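Local coordinates for glycosyl hydrolases family 2, sugar binding domain protein (Bacteroides uniformis str. 3978 T3 ii, PDB 6D1P) that is a family 2 glycoside hydrolase, a gut bacterial beta-glucuronidase that probably cleaves O-glycosidic bonds to glucuronic acid, at residues E343-K354 with I371-L381; H331-A339 with V599-K607. One frame throughout, in Å; residues are numbered along the deposited sequence.

Contact 1: E343-K354 with I371-L381; sequences EEMMRTEMQQIK and IILRLCDELGL
Met350 is a knob in a hole formed by Ile372, Leu375, Cys376 and Leu379 of the facing helix. Its chain folds back at both outer torsions (chi2 -51°, chi3 -62°), which lays CG on Leu375 CD1 at 3.6 Å and turns CE inward to Cys376 SG and Leu381 CD1. One turn earlier Met346 crosses Ile371 and Ile372 at about a right angle, its SD 3.7 Å from Ile372 CD1. Leu379 CD1 lies against the Met350 backbone, and Ile353 CG2 meets Leu381 CD1 at the far end of this apolar seam.

Charge borders the seam on one side. Arg347 NH2 gives Glu378 OE2 a nearly straight bond of 3.0 Å, received on the syn lone pair and within the guanidinium plane; its second bond, to OE1, is weak. Leu375 CD2 lies over one guanidinium face, toward its rim.

Where helix 370-379 ends, the ammonium of Lys354 bonds two successive carbonyls, NZ lying 2.7 Å from Leu379 O and 3.0 Å from Gly380 O. Gly380, with positive phi, turns the chain out of the helix, and Cys376 O accepts from both Gly380 N and Leu381 N.

The axes of segments 343-354 and 371-379 approach to 10.1 Å and cross at -37°, as neighbouring outer helices of a TIM barrel pack, with strand 360-362 between them in sequence.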
loop_
_atom_site.group_PDB
_atom_site.type_symbol
_atom_site.label_atom_id
_atom_site.label_comp_id
_atom_site.label_asym_id
_atom_site.label_seq_id
_atom_site.Cartn_x
_atom_site.Cartn_y
_atom_site.Cartn_z
ATOM N N GLU A 343 -12.696 23.594 6.393
ATOM C CA GLU A 343 -12.739 25.039 6.576
ATOM C C GLU A 343 -12.611 25.410 8.045
ATOM O O GLU A 343 -11.868 26.333 8.399
ATOM C CB GLU A 343 -14.030 25.612 5.996
ATOM C CG GLU A 343 -14.317 27.013 6.501
ATOM C CD GLU A 343 -15.484 27.690 5.796
ATOM O OE1 GLU A 343 -16.104 27.060 4.907
ATOM O OE2 GLU A 343 -15.771 28.866 6.130
ATOM N N GLU A 344 -13.319 24.693 8.917
ATOM C CA GLU A 344 -13.234 24.979 10.344
ATOM C C GLU A 344 -11.804 24.846 10.848
ATOM O O GLU A 344 -11.342 25.671 11.643
ATOM C CB GLU A 344 -14.179 24.055 11.126
ATOM C CG GLU A 344 -14.560 24.577 12.527
ATOM C CD GLU A 344 -14.683 26.122 12.590
ATOM O OE1 GLU A 344 -13.912 26.761 13.364
ATOM O OE2 GLU A 344 -15.535 26.701 11.857
ATOM N N MET A 345 -11.084 23.816 10.398
ATOM C CA MET A 345 -9.694 23.678 10.812
ATOM C C MET A 345 -8.857 24.875 10.373
ATOM O O MET A 345 -7.997 25.350 11.121
ATOM C CB MET A 345 -9.114 22.383 10.260
ATOM C CG MET A 345 -9.621 21.174 11.002
ATOM S SD MET A 345 -9.295 19.658 10.106
ATOM C CE MET A 345 -7.532 19.500 10.352
ATOM N N MET A 346 -9.100 25.375 9.165
ATOM C CA MET A 346 -8.329 26.507 8.670
ATOM C C MET A 346 -8.634 27.780 9.458
ATOM O O MET A 346 -7.717 28.554 9.762
ATOM C CB MET A 346 -8.590 26.699 7.178
ATOM C CG MET A 346 -8.244 25.475 6.326
ATOM S SD MET A 346 -8.450 25.832 4.557
ATOM C CE MET A 346 -9.239 24.315 3.979
ATOM N N ARG A 347 -9.905 28.001 9.826
ATOM C CA ARG A 347 -10.259 29.138 10.686
ATOM C C ARG A 347 -9.490 29.097 11.993
ATOM O O ARG A 347 -8.872 30.087 12.403
ATOM C CB ARG A 347 -11.756 29.143 10.991
ATOM C CG ARG A 347 -12.622 29.716 9.914
ATOM C CD ARG A 347 -13.841 30.400 10.507
ATOM N NE ARG A 347 -14.245 31.504 9.640
ATOM C CZ ARG A 347 -13.855 32.767 9.794
ATOM N NH1 ARG A 347 -13.070 33.123 10.812
ATOM N NH2 ARG A 347 -14.279 33.683 8.937
ATOM N N THR A 348 -9.543 27.957 12.674
ATOM C CA THR A 348 -8.848 27.812 13.944
ATOM C C THR A 348 -7.371 28.160 13.809
ATOM O O THR A 348 -6.813 28.880 14.646
ATOM C CB THR A 348 -9.019 26.379 14.456
ATOM O OG1 THR A 348 -10.395 26.154 14.775
ATOM C CG2 THR A 348 -8.160 26.149 15.691
ATOM N N GLU A 349 -6.727 27.664 12.742
ATOM C CA GLU A 349 -5.280 27.818 12.609
ATOM C C GLU A 349 -4.910 29.246 12.244
ATOM O O GLU A 349 -3.990 29.830 12.831
ATOM C CB GLU A 349 -4.742 26.836 11.570
ATOM C CG GLU A 349 -3.297 27.086 11.140
ATOM C CD GLU A 349 -2.877 26.163 9.987
ATOM O OE1 GLU A 349 -3.736 25.338 9.559
ATOM O OE2 GLU A 349 -1.716 26.265 9.506
ATOM N N MET A 350 -5.607 29.825 11.271
ATOM C CA MET A 350 -5.311 31.203 10.885
ATOM C C MET A 350 -5.521 32.159 12.060
ATOM O O MET A 350 -4.689 33.044 12.303
ATOM C CB MET A 350 -6.156 31.600 9.672
ATOM C CG MET A 350 -5.923 30.721 8.439
ATOM S SD MET A 350 -4.174 30.547 8.004
ATOM C CE MET A 350 -3.734 32.246 7.661
ATOM N N GLN A 351 -6.590 31.957 12.842
ATOM C CA GLN A 351 -6.764 32.747 14.062
ATOM C C GLN A 351 -5.582 32.577 15.005
ATOM O O GLN A 351 -5.104 33.556 15.587
ATOM C CB GLN A 351 -8.068 32.372 14.778
ATOM C CG GLN A 351 -9.222 33.317 14.490
ATOM C CD GLN A 351 -10.532 32.881 15.136
ATOM O OE1 GLN A 351 -10.614 32.706 16.362
ATOM N NE2 GLN A 351 -11.573 32.712 14.309
ATOM N N GLN A 352 -5.098 31.348 15.171
ATOM C CA GLN A 352 -3.962 31.127 16.057
ATOM C C GLN A 352 -2.746 31.921 15.592
ATOM O O GLN A 352 -1.975 32.446 16.410
ATOM C CB GLN A 352 -3.643 29.635 16.111
ATOM C CG GLN A 352 -3.045 29.132 17.419
ATOM C CD GLN A 352 -2.778 27.618 17.376
ATOM O OE1 GLN A 352 -2.781 27.017 16.304
ATOM N NE2 GLN A 352 -2.539 27.010 18.533
ATOM N N ILE A 353 -2.571 32.020 14.273
ATOM C CA ILE A 353 -1.462 32.772 13.702
ATOM C C ILE A 353 -1.658 34.263 13.948
ATOM O O ILE A 353 -0.761 34.948 14.462
ATOM C CB ILE A 353 -1.329 32.452 12.199
ATOM C CG1 ILE A 353 -0.957 30.976 12.012
ATOM C CG2 ILE A 353 -0.337 33.392 11.528
ATOM C CD1 ILE A 353 -0.741 30.553 10.593
ATOM N N LYS A 354 -2.834 34.780 13.576
ATOM C CA LYS A 354 -3.154 36.184 13.816
ATOM C C LYS A 354 -2.945 36.560 15.280
ATOM O O LYS A 354 -2.322 37.580 15.584
ATOM C CB LYS A 354 -4.592 36.471 13.389
ATOM C CG LYS A 354 -5.006 37.916 13.635
ATOM C CD LYS A 354 -4.317 38.861 12.668
ATOM C CE LYS A 354 -4.663 40.321 12.982
ATOM N NZ LYS A 354 -4.276 41.198 11.837
ATOM N N ILE A 371 -9.852 29.404 0.861
ATOM C CA ILE A 371 -10.279 29.685 2.228
ATOM C C ILE A 371 -9.171 30.379 2.997
ATOM O O ILE A 371 -9.429 31.260 3.826
ATOM C CB ILE A 371 -10.722 28.386 2.929
ATOM C CG1 ILE A 371 -11.826 27.719 2.115
ATOM C CG2 ILE A 371 -11.215 28.674 4.326
ATOM C CD1 ILE A 371 -12.123 26.307 2.524
ATOM N N ILE A 372 -7.920 29.998 2.736
ATOM C CA ILE A 372 -6.801 30.635 3.425
ATOM C C ILE A 372 -6.648 32.081 2.970
ATOM O O ILE A 372 -6.383 32.979 3.779
ATOM C CB ILE A 372 -5.514 29.831 3.189
ATOM C CG1 ILE A 372 -5.691 28.375 3.668
ATOM C CG2 ILE A 372 -4.331 30.539 3.833
ATOM C CD1 ILE A 372 -5.724 28.227 5.146
ATOM N N LEU A 373 -6.815 32.323 1.669
ATOM C CA LEU A 373 -6.706 33.676 1.135
ATOM C C LEU A 373 -7.780 34.579 1.726
ATOM O O LEU A 373 -7.489 35.691 2.187
ATOM C CB LEU A 373 -6.802 33.633 -0.394
ATOM C CG LEU A 373 -5.557 33.211 -1.183
ATOM C CD1 LEU A 373 -4.562 34.346 -1.127
ATOM C CD2 LEU A 373 -4.895 31.888 -0.700
ATOM N N ARG A 374 -9.033 34.108 1.732
ATOM C CA ARG A 374 -10.098 34.875 2.368
ATOM C C ARG A 374 -9.774 35.156 3.828
ATOM O O ARG A 374 -9.960 36.280 4.305
ATOM C CB ARG A 374 -11.427 34.137 2.244
ATOM C CG ARG A 374 -12.003 34.164 0.852
ATOM C CD ARG A 374 -13.056 33.084 0.676
ATOM N NE ARG A 374 -12.772 32.315 -0.527
ATOM C CZ ARG A 374 -13.150 31.059 -0.733
ATOM N NH1 ARG A 374 -13.848 30.400 0.195
ATOM N NH2 ARG A 374 -12.810 30.465 -1.872
ATOM N N LEU A 375 -9.252 34.161 4.551
ATOM C CA LEU A 375 -8.879 34.401 5.944
ATOM C C LEU A 375 -7.770 35.446 6.072
ATOM O O LEU A 375 -7.765 36.238 7.022
ATOM C CB LEU A 375 -8.473 33.085 6.606
ATOM C CG LEU A 375 -9.660 32.173 6.964
ATOM C CD1 LEU A 375 -9.223 30.692 7.086
ATOM C CD2 LEU A 375 -10.360 32.656 8.240
ATOM N N CYS A 376 -6.832 35.473 5.133
ATOM C CA CYS A 376 -5.784 36.487 5.180
ATOM C C CYS A 376 -6.361 37.869 4.889
ATOM O O CYS A 376 -6.071 38.839 5.598
ATOM C CB CYS A 376 -4.670 36.120 4.190
ATOM S SG CYS A 376 -3.707 34.663 4.715
ATOM N N ASP A 377 -7.200 37.971 3.855
ATOM C CA ASP A 377 -7.949 39.198 3.623
ATOM C C ASP A 377 -8.698 39.650 4.876
ATOM O O ASP A 377 -8.721 40.845 5.203
ATOM C CB ASP A 377 -8.925 38.997 2.471
ATOM C CG ASP A 377 -8.233 38.963 1.133
ATOM O OD1 ASP A 377 -7.005 39.150 1.099
ATOM O OD2 ASP A 377 -8.903 38.749 0.103
ATOM N N GLU A 378 -9.309 38.710 5.598
ATOM C CA GLU A 378 -10.254 39.071 6.645
ATOM C C GLU A 378 -9.582 39.334 7.991
ATOM O O GLU A 378 -9.945 40.288 8.689
ATOM C CB GLU A 378 -11.308 37.973 6.763
ATOM C CG GLU A 378 -12.211 38.080 7.968
ATOM C CD GLU A 378 -12.975 36.775 8.231
ATOM O OE1 GLU A 378 -13.314 36.048 7.258
ATOM O OE2 GLU A 378 -13.221 36.471 9.419
ATOM N N LEU A 379 -8.611 38.518 8.381
ATOM C CA LEU A 379 -7.947 38.756 9.650
ATOM C C LEU A 379 -6.848 39.789 9.545
ATOM O O LEU A 379 -6.480 40.402 10.556
ATOM C CB LEU A 379 -7.344 37.464 10.185
ATOM C CG LEU A 379 -8.299 36.276 10.294
ATOM C CD1 LEU A 379 -7.532 35.006 10.728
ATOM C CD2 LEU A 379 -9.440 36.607 11.248
ATOM N N GLY A 380 -6.287 39.978 8.363
ATOM C CA GLY A 380 -5.212 40.935 8.238
ATOM C C GLY A 380 -3.853 40.279 8.213
ATOM O O GLY A 380 -3.073 40.393 9.164
ATOM N N LEU A 381 -3.564 39.587 7.112
ATOM C CA LEU A 381 -2.274 38.945 6.906
ATOM C C LEU A 381 -1.857 39.196 5.474
ATOM O O LEU A 381 -2.575 38.812 4.544
ATOM C CB LEU A 381 -2.341 37.436 7.177
ATOM C CG LEU A 381 -2.592 37.015 8.623
ATOM C CD1 LEU A 381 -2.648 35.480 8.735
ATOM C CD2 LEU A 381 -1.525 37.577 9.551
#

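Contact 2: H331-A339 with V599-K607. With NA (sodium ion), chain C.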
loop_
_atom_site.group_PDB
_atom_site.type_symbol
_atom_site.label_atom_id
_atom_site.label_comp_id
_atom_site.label_asym_id
_atom_site.label_seq_id
_atom_site.Cartn_x
_atom_site.Cartn_y
_atom_site.Cartn_z
ATOM N N HIS A 331 2.039 24.982 5.904
ATOM C CA HIS A 331 1.844 23.969 4.876
ATOM C C HIS A 331 0.390 23.536 4.896
ATOM O O HIS A 331 -0.321 23.735 5.886
ATOM C CB HIS A 331 2.747 22.753 5.112
ATOM C CG HIS A 331 4.003 22.752 4.295
ATOM N ND1 HIS A 331 3.998 22.764 2.914
ATOM C CD2 HIS A 331 5.307 22.718 4.665
ATOM C CE1 HIS A 331 5.242 22.759 2.470
ATOM N NE2 HIS A 331 6.056 22.727 3.510
ATOM N N GLU A 332 -0.071 22.950 3.795
ATOM C CA GLU A 332 -1.411 22.363 3.797
ATOM C C GLU A 332 -1.278 20.925 4.296
ATOM O O GLU A 332 -1.213 19.953 3.535
ATOM C CB GLU A 332 -2.069 22.489 2.428
ATOM C CG GLU A 332 -2.691 23.890 2.252
ATOM C CD GLU A 332 -3.584 24.019 1.033
ATOM O OE1 GLU A 332 -3.536 23.114 0.155
ATOM O OE2 GLU A 332 -4.327 25.026 0.958
ATOM N N ASP A 333 -1.231 20.818 5.624
ATOM C CA ASP A 333 -0.834 19.634 6.365
ATOM C C ASP A 333 -1.372 19.792 7.783
ATOM O O ASP A 333 -1.281 20.883 8.361
ATOM C CB ASP A 333 0.701 19.498 6.373
ATOM C CG ASP A 333 1.198 18.340 7.232
ATOM O OD1 ASP A 333 1.446 17.248 6.690
ATOM O OD2 ASP A 333 1.368 18.513 8.456
ATOM N N HIS A 334 -1.947 18.720 8.327
ATOM C CA HIS A 334 -2.419 18.744 9.703
ATOM C C HIS A 334 -2.558 17.313 10.207
ATOM O O HIS A 334 -2.761 16.380 9.422
ATOM C CB HIS A 334 -3.754 19.479 9.840
ATOM C CG HIS A 334 -4.090 19.830 11.254
ATOM N ND1 HIS A 334 -3.818 21.069 11.797
ATOM C CD2 HIS A 334 -4.630 19.089 12.254
ATOM C CE1 HIS A 334 -4.203 21.085 13.061
ATOM N NE2 HIS A 334 -4.695 19.895 13.365
ATOM N N ALA A 335 -2.444 17.161 11.528
ATOM C CA ALA A 335 -2.458 15.850 12.171
ATOM C C ALA A 335 -3.731 15.076 11.848
ATOM O O ALA A 335 -4.842 15.590 11.984
ATOM C CB ALA A 335 -2.323 16.018 13.687
ATOM N N GLY A 336 -3.566 13.829 11.423
ATOM C CA GLY A 336 -4.701 12.969 11.188
ATOM C C GLY A 336 -5.354 13.103 9.835
ATOM O O GLY A 336 -6.148 12.228 9.466
ATOM N N VAL A 337 -5.063 14.154 9.068
ATOM C CA VAL A 337 -5.784 14.397 7.826
ATOM C C VAL A 337 -4.868 14.595 6.632
ATOM O O VAL A 337 -5.359 14.708 5.500
ATOM C CB VAL A 337 -6.752 15.593 7.962
ATOM C CG1 VAL A 337 -7.666 15.382 9.153
ATOM C CG2 VAL A 337 -5.958 16.952 8.058
ATOM N N GLY A 338 -3.555 14.628 6.835
ATOM C CA GLY A 338 -2.673 15.020 5.752
ATOM C C GLY A 338 -3.066 16.395 5.245
ATOM O O GLY A 338 -3.091 17.383 6.003
ATOM N N ALA A 339 -3.412 16.473 3.951
ATOM C CA ALA A 339 -3.864 17.717 3.339
ATOM C C ALA A 339 -5.369 17.968 3.484
ATOM O O ALA A 339 -5.846 19.031 3.077
ATOM C CB ALA A 339 -3.497 17.723 1.848
ATOM N N VAL A 599 6.256 26.425 15.727
ATOM C CA VAL A 599 6.099 26.839 17.117
ATOM C C VAL A 599 4.862 26.218 17.745
ATOM O O VAL A 599 4.565 26.483 18.922
ATOM C CB VAL A 599 6.096 28.378 17.281
ATOM C CG1 VAL A 599 7.504 28.911 17.107
ATOM C CG2 VAL A 599 5.151 29.056 16.289
ATOM N N VAL A 600 4.137 25.386 16.996
ATOM C CA VAL A 600 3.035 24.591 17.520
ATOM C C VAL A 600 3.135 23.214 16.887
ATOM O O VAL A 600 3.659 23.056 15.776
ATOM C CB VAL A 600 1.633 25.198 17.238
ATOM C CG1 VAL A 600 1.547 26.679 17.651
ATOM C CG2 VAL A 600 1.257 25.030 15.788
ATOM N N GLN A 601 2.612 22.218 17.603
ATOM C CA GLN A 601 2.653 20.829 17.161
ATOM C C GLN A 601 1.744 20.636 15.955
ATOM O O GLN A 601 0.939 21.504 15.602
ATOM C CB GLN A 601 2.221 19.894 18.290
ATOM C CG GLN A 601 3.227 19.770 19.395
ATOM C CD GLN A 601 2.834 18.722 20.398
ATOM O OE1 GLN A 601 2.454 17.592 20.029
ATOM N NE2 GLN A 601 2.906 19.080 21.682
ATOM N N ARG A 602 1.842 19.454 15.351
ATOM C CA ARG A 602 1.109 19.202 14.118
ATOM C C ARG A 602 -0.403 19.210 14.325
ATOM O O ARG A 602 -1.141 19.419 13.354
ATOM C CB ARG A 602 1.570 17.880 13.511
ATOM C CG ARG A 602 1.100 17.646 12.093
ATOM C CD ARG A 602 1.901 16.541 11.433
ATOM N NE ARG A 602 1.461 16.357 10.069
ATOM C CZ ARG A 602 0.797 15.294 9.630
ATOM N NH1 ARG A 602 0.507 14.278 10.443
ATOM N NH2 ARG A 602 0.435 15.244 8.362
ATOM N N ASP A 603 -0.883 19.034 15.566
ATOM C CA ASP A 603 -2.310 19.160 15.847
ATOM C C ASP A 603 -2.697 20.564 16.301
ATOM O O ASP A 603 -3.851 20.782 16.690
ATOM C CB ASP A 603 -2.757 18.116 16.891
ATOM C CG ASP A 603 -2.145 18.346 18.286
ATOM O OD1 ASP A 603 -1.371 19.305 18.460
ATOM O OD2 ASP A 603 -2.442 17.551 19.222
ATOM N N GLY A 604 -1.762 21.514 16.272
ATOM C CA GLY A 604 -2.033 22.857 16.727
ATOM C C GLY A 604 -1.736 23.108 18.186
ATOM O O GLY A 604 -1.931 24.232 18.651
ATOM N N THR A 605 -1.281 22.112 18.923
ATOM C CA THR A 605 -0.914 22.337 20.312
ATOM C C THR A 605 0.295 23.259 20.350
ATOM O O THR A 605 1.329 22.929 19.756
ATOM C CB THR A 605 -0.599 21.026 21.031
ATOM O OG1 THR A 605 -1.676 20.084 20.843
ATOM C CG2 THR A 605 -0.389 21.287 22.517
ATOM N N PRO A 606 0.219 24.405 21.029
ATOM C CA PRO A 606 1.356 25.340 21.038
ATOM C C PRO A 606 2.570 24.810 21.786
ATOM O O PRO A 606 2.458 24.259 22.881
ATOM C CB PRO A 606 0.785 26.584 21.732
ATOM C CG PRO A 606 -0.709 26.490 21.507
ATOM C CD PRO A 606 -1.039 25.032 21.468
ATOM N N LYS A 607 3.741 24.976 21.169
ATOM C CA LYS A 607 4.997 24.896 21.894
ATOM C C LYS A 607 5.208 26.192 22.673
ATOM O O LYS A 607 4.518 27.188 22.463
ATOM C CB LYS A 607 6.178 24.676 20.940
ATOM C CG LYS A 607 6.020 23.532 19.937
ATOM C CD LYS A 607 7.290 23.362 19.114
ATOM C CE LYS A 607 7.099 22.345 17.985
ATOM N NZ LYS A 607 8.230 22.280 16.988
HETATM NA NA NA C . 1.222 21.134 9.897
HETATM O O HOH W 1 1.699 23.536 8.517
HETATM O O HOH W 2 -6.572 19.209 15.642
HETATM O O HOH W 3 -1.591 12.112 10.545
#
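His334 lays one face of its imidazole over the carbonyl of Arg602, whose O sits 3.4 Å above the ring plane and over its centre. CG stands anti to the backbone N (chi1 -165°), which swings the ring back to the other loop although the CB bond of His334 points away from it. The same Arg602 O accepts from Ala335 N at 3.2 Å, the donor lying well above the carbonyl plane. Ala335 CB packs on Asp603 CB. A water bonded to His334 NE2 makes a weak bond to Asp603 O, but the ring's strongest polar partner is Lys579, outside both loops.

The side chain of Arg602 runs extended as far as NE and grips Asp333 side-on. NE reaches OD2 of Asp333 at 2.7 Å and NH2 reaches its OD1 at 2.8 Å. The carboxylate and guanidinium planes are 43° apart, and OD1 is met from above the carboxylate plane. His334 O lies over one guanidinium face, while a second water joins Arg602 NH1 to Gly336 N.

Asp333 also binds a sodium ion through its backbone O and OD2, each 3.0 Å from the metal; OD2 thus serves metal and arginine together. A water held by His331 N and the backbone O of Asp580 are further ligands. Tyr187 OH bonds OD1.

A type I turn from Gln601 to Gly604 presents the Arg602 carbonyl. Asp603 OD1 accepts from Thr605 N in an Asx turn, and also from Thr605 OG1.

Both are strand-to-helix loops of the TIM barrel. Loop 331-339 joins strand 321-329, which pairs with strand 572-574, to helix 343-356; loop 599-607 follows strand 594-595 and precedes helix 609-617, whose Tyr610 touches Val600. Phe581 of strand 581-582 packs on Asp333.

Both contacts belong to the TIM barrel domain: contact 1 pairs helix 343-356 with 370-379, while contact 2 holds the loop that leads into helix 343-356. Their centres are 14 Å apart. Contact 1 is largely buried and apolar, with charged groups at its margin and at the end of one helix. Contact 2 is smaller, partly buried and polar, tying irregular loops together through a salt bridge, waters and a sodium ion. Side chains of helix 343-356 outside its apolar seam join the two: Gln352 NE2 probably donates to Gly604 O (2.8 Å), and Met345 CE packs on His334 CD2 and Val337 CG2.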